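Local atomic coordinates of hydrophilic protein, virA protein (Chromobacterium violaceum, PDB entry 3BO6), a protein that probably acts as a phosphothreonine lyase effector of the SpvC family, irreversibly removing phosphate from phosphothreonine by beta-elimination. Residues V189-E194 with E212-L217. Numbering follows the deposited sequence.
Sequences VSYRNE and EPFYRL. With SO4 (sulfate ion), chain C.
Tyr191 on strand 189-193 faces Tyr215 on the first turn of helix 213-219 with their CA atoms 7.3 Å apart, and no hydrogen bond joins the two segments. The contact is an aromatic cluster in which Phe214 and Tyr215 approach the Tyr191 ring from one side and meet opposite corners of it. With chi1 at 167°, CG trans to the main-chain nitrogen, that ring is directed at the helix: Tyr191 CE1 lies 3.4 Å from Phe214 CD2, and Tyr191 CD2 3.6 Å from Tyr215 CD1. Each pair is tilted by only 28° but strongly offset, so the rings overlap little. The buried Tyr191 hydroxyl passes beside CB and CG of the N-cap residue Glu212 and is hydrogen-bonded to Asp82, as is Asn193 ND2; Asn193 OD1 accepts from Leu195 N. Bent at chi2, Glu212 lays its carboxylate almost exactly parallel to the Asn193 amide and forms a salt bridge with Arg196. On the strand's other side, Arg192 grips a sulfate with two nearly straight bonds, NE to O1 and NH2 to O2, each 2.9 Å; His85, Lys83, Arg127 and Arg199 complete this anion site, which may mimic substrate phosphate. Thus the edge strand, paired with strand 82-86, is covered by helix 213-219, itself backed by helices 7-14 and 16-24.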
# COMPACT_ATOMS: atom_id res chain seq x y z
N VAL A 189 1.07 4.56 -7.95
CA VAL A 189 1.22 4.51 -6.50
C VAL A 189 1.54 5.89 -5.92
O VAL A 189 2.27 6.70 -6.53
CB VAL A 189 2.32 3.50 -6.11
CG1 VAL A 189 2.58 3.53 -4.61
CG2 VAL A 189 1.94 2.09 -6.57
N SER A 190 0.98 6.15 -4.74
CA SER A 190 1.34 7.34 -3.97
C SER A 190 1.38 7.02 -2.49
O SER A 190 0.94 5.94 -2.07
CB SER A 190 0.42 8.53 -4.28
OG SER A 190 -0.93 8.21 -3.97
N TYR A 191 1.92 7.94 -1.69
CA TYR A 191 2.20 7.69 -0.28
C TYR A 191 1.75 8.80 0.65
O TYR A 191 1.79 9.98 0.30
CB TYR A 191 3.72 7.58 -0.13
CG TYR A 191 4.23 7.63 1.31
CD1 TYR A 191 4.21 6.48 2.11
CD2 TYR A 191 4.70 8.82 1.86
CE1 TYR A 191 4.70 6.52 3.42
CE2 TYR A 191 5.17 8.86 3.17
CZ TYR A 191 5.17 7.72 3.93
OH TYR A 191 5.65 7.76 5.23
N ARG A 192 1.34 8.41 1.86
CA ARG A 192 1.33 9.37 2.97
C ARG A 192 1.57 8.65 4.28
O ARG A 192 1.48 7.41 4.36
CB ARG A 192 0.06 10.24 3.03
CG ARG A 192 -1.16 9.54 3.59
CD ARG A 192 -2.41 10.46 3.59
NE ARG A 192 -3.48 9.93 4.44
CZ ARG A 192 -3.60 10.21 5.73
NH1 ARG A 192 -2.72 11.03 6.32
NH2 ARG A 192 -4.60 9.69 6.44
N ASN A 193 1.91 9.42 5.31
CA ASN A 193 2.00 8.88 6.66
C ASN A 193 0.88 9.39 7.55
O ASN A 193 0.72 10.60 7.72
CB ASN A 193 3.36 9.20 7.28
CG ASN A 193 3.48 8.61 8.67
OD1 ASN A 193 2.91 9.15 9.62
ND2 ASN A 193 4.17 7.48 8.79
N GLU A 194 0.12 8.48 8.15
CA GLU A 194 -1.07 8.84 8.94
C GLU A 194 -0.77 9.68 10.17
O GLU A 194 -1.62 10.45 10.60
CB GLU A 194 -1.77 7.58 9.45
CG GLU A 194 -2.45 6.78 8.41
CD GLU A 194 -3.44 5.80 9.00
OE1 GLU A 194 -3.92 4.95 8.25
OE2 GLU A 194 -3.71 5.87 10.22
N GLU A 212 9.67 12.42 4.78
CA GLU A 212 9.52 11.24 5.61
C GLU A 212 10.61 10.23 5.30
O GLU A 212 10.77 9.83 4.15
CB GLU A 212 8.17 10.57 5.35
CG GLU A 212 6.98 11.29 5.99
CD GLU A 212 6.86 11.02 7.49
OE1 GLU A 212 7.38 9.99 7.98
OE2 GLU A 212 6.20 11.84 8.18
N PRO A 213 11.36 9.79 6.31
CA PRO A 213 12.42 8.82 6.04
C PRO A 213 11.90 7.58 5.29
O PRO A 213 12.54 7.14 4.34
CB PRO A 213 12.94 8.49 7.45
CG PRO A 213 12.78 9.81 8.19
CD PRO A 213 11.44 10.35 7.68
N PHE A 214 10.74 7.05 5.68
CA PHE A 214 10.22 5.89 4.98
C PHE A 214 10.01 6.17 3.50
O PHE A 214 10.36 5.35 2.64
CB PHE A 214 8.91 5.38 5.63
CG PHE A 214 8.28 4.21 4.88
CD1 PHE A 214 8.65 2.91 5.16
CD2 PHE A 214 7.35 4.43 3.87
CE1 PHE A 214 8.09 1.85 4.47
CE2 PHE A 214 6.79 3.38 3.18
CZ PHE A 214 7.17 2.08 3.48
N TYR A 215 9.43 7.32 3.19
CA TYR A 215 9.19 7.69 1.80
C TYR A 215 10.51 7.81 1.04
O TYR A 215 10.63 7.33 -0.09
CB TYR A 215 8.44 9.02 1.71
CG TYR A 215 8.24 9.49 0.29
CD1 TYR A 215 7.32 8.87 -0.54
CD2 TYR A 215 8.99 10.54 -0.24
CE1 TYR A 215 7.13 9.28 -1.84
CE2 TYR A 215 8.81 10.95 -1.56
CZ TYR A 215 7.86 10.33 -2.35
OH TYR A 215 7.66 10.71 -3.65
N ARG A 216 11.50 8.44 1.65
CA ARG A 216 12.79 8.60 0.99
C ARG A 216 13.43 7.24 0.70
O ARG A 216 14.03 7.03 -0.36
CB ARG A 216 13.72 9.46 1.85
CG ARG A 216 13.18 10.89 2.04
CD ARG A 216 14.14 11.77 2.83
NE ARG A 216 15.38 11.99 2.08
CZ ARG A 216 16.44 12.62 2.58
NH1 ARG A 216 16.41 13.03 3.84
NH2 ARG A 216 17.53 12.77 1.83
N LEU A 217 13.25 6.29 1.62
CA LEU A 217 13.76 4.93 1.41
C LEU A 217 13.02 4.22 0.26
O LEU A 217 13.60 3.36 -0.41
CB LEU A 217 13.65 4.15 2.71
CG LEU A 217 14.62 4.65 3.81
CD1 LEU A 217 14.23 4.11 5.19
CD2 LEU A 217 16.06 4.29 3.49
S SO4 C . -6.44 7.64 3.71
O1 SO4 C . -5.53 8.56 2.99
O2 SO4 C . -6.13 7.66 5.14
O3 SO4 C . -7.80 8.08 3.51
O4 SO4 C . -6.25 6.27 3.22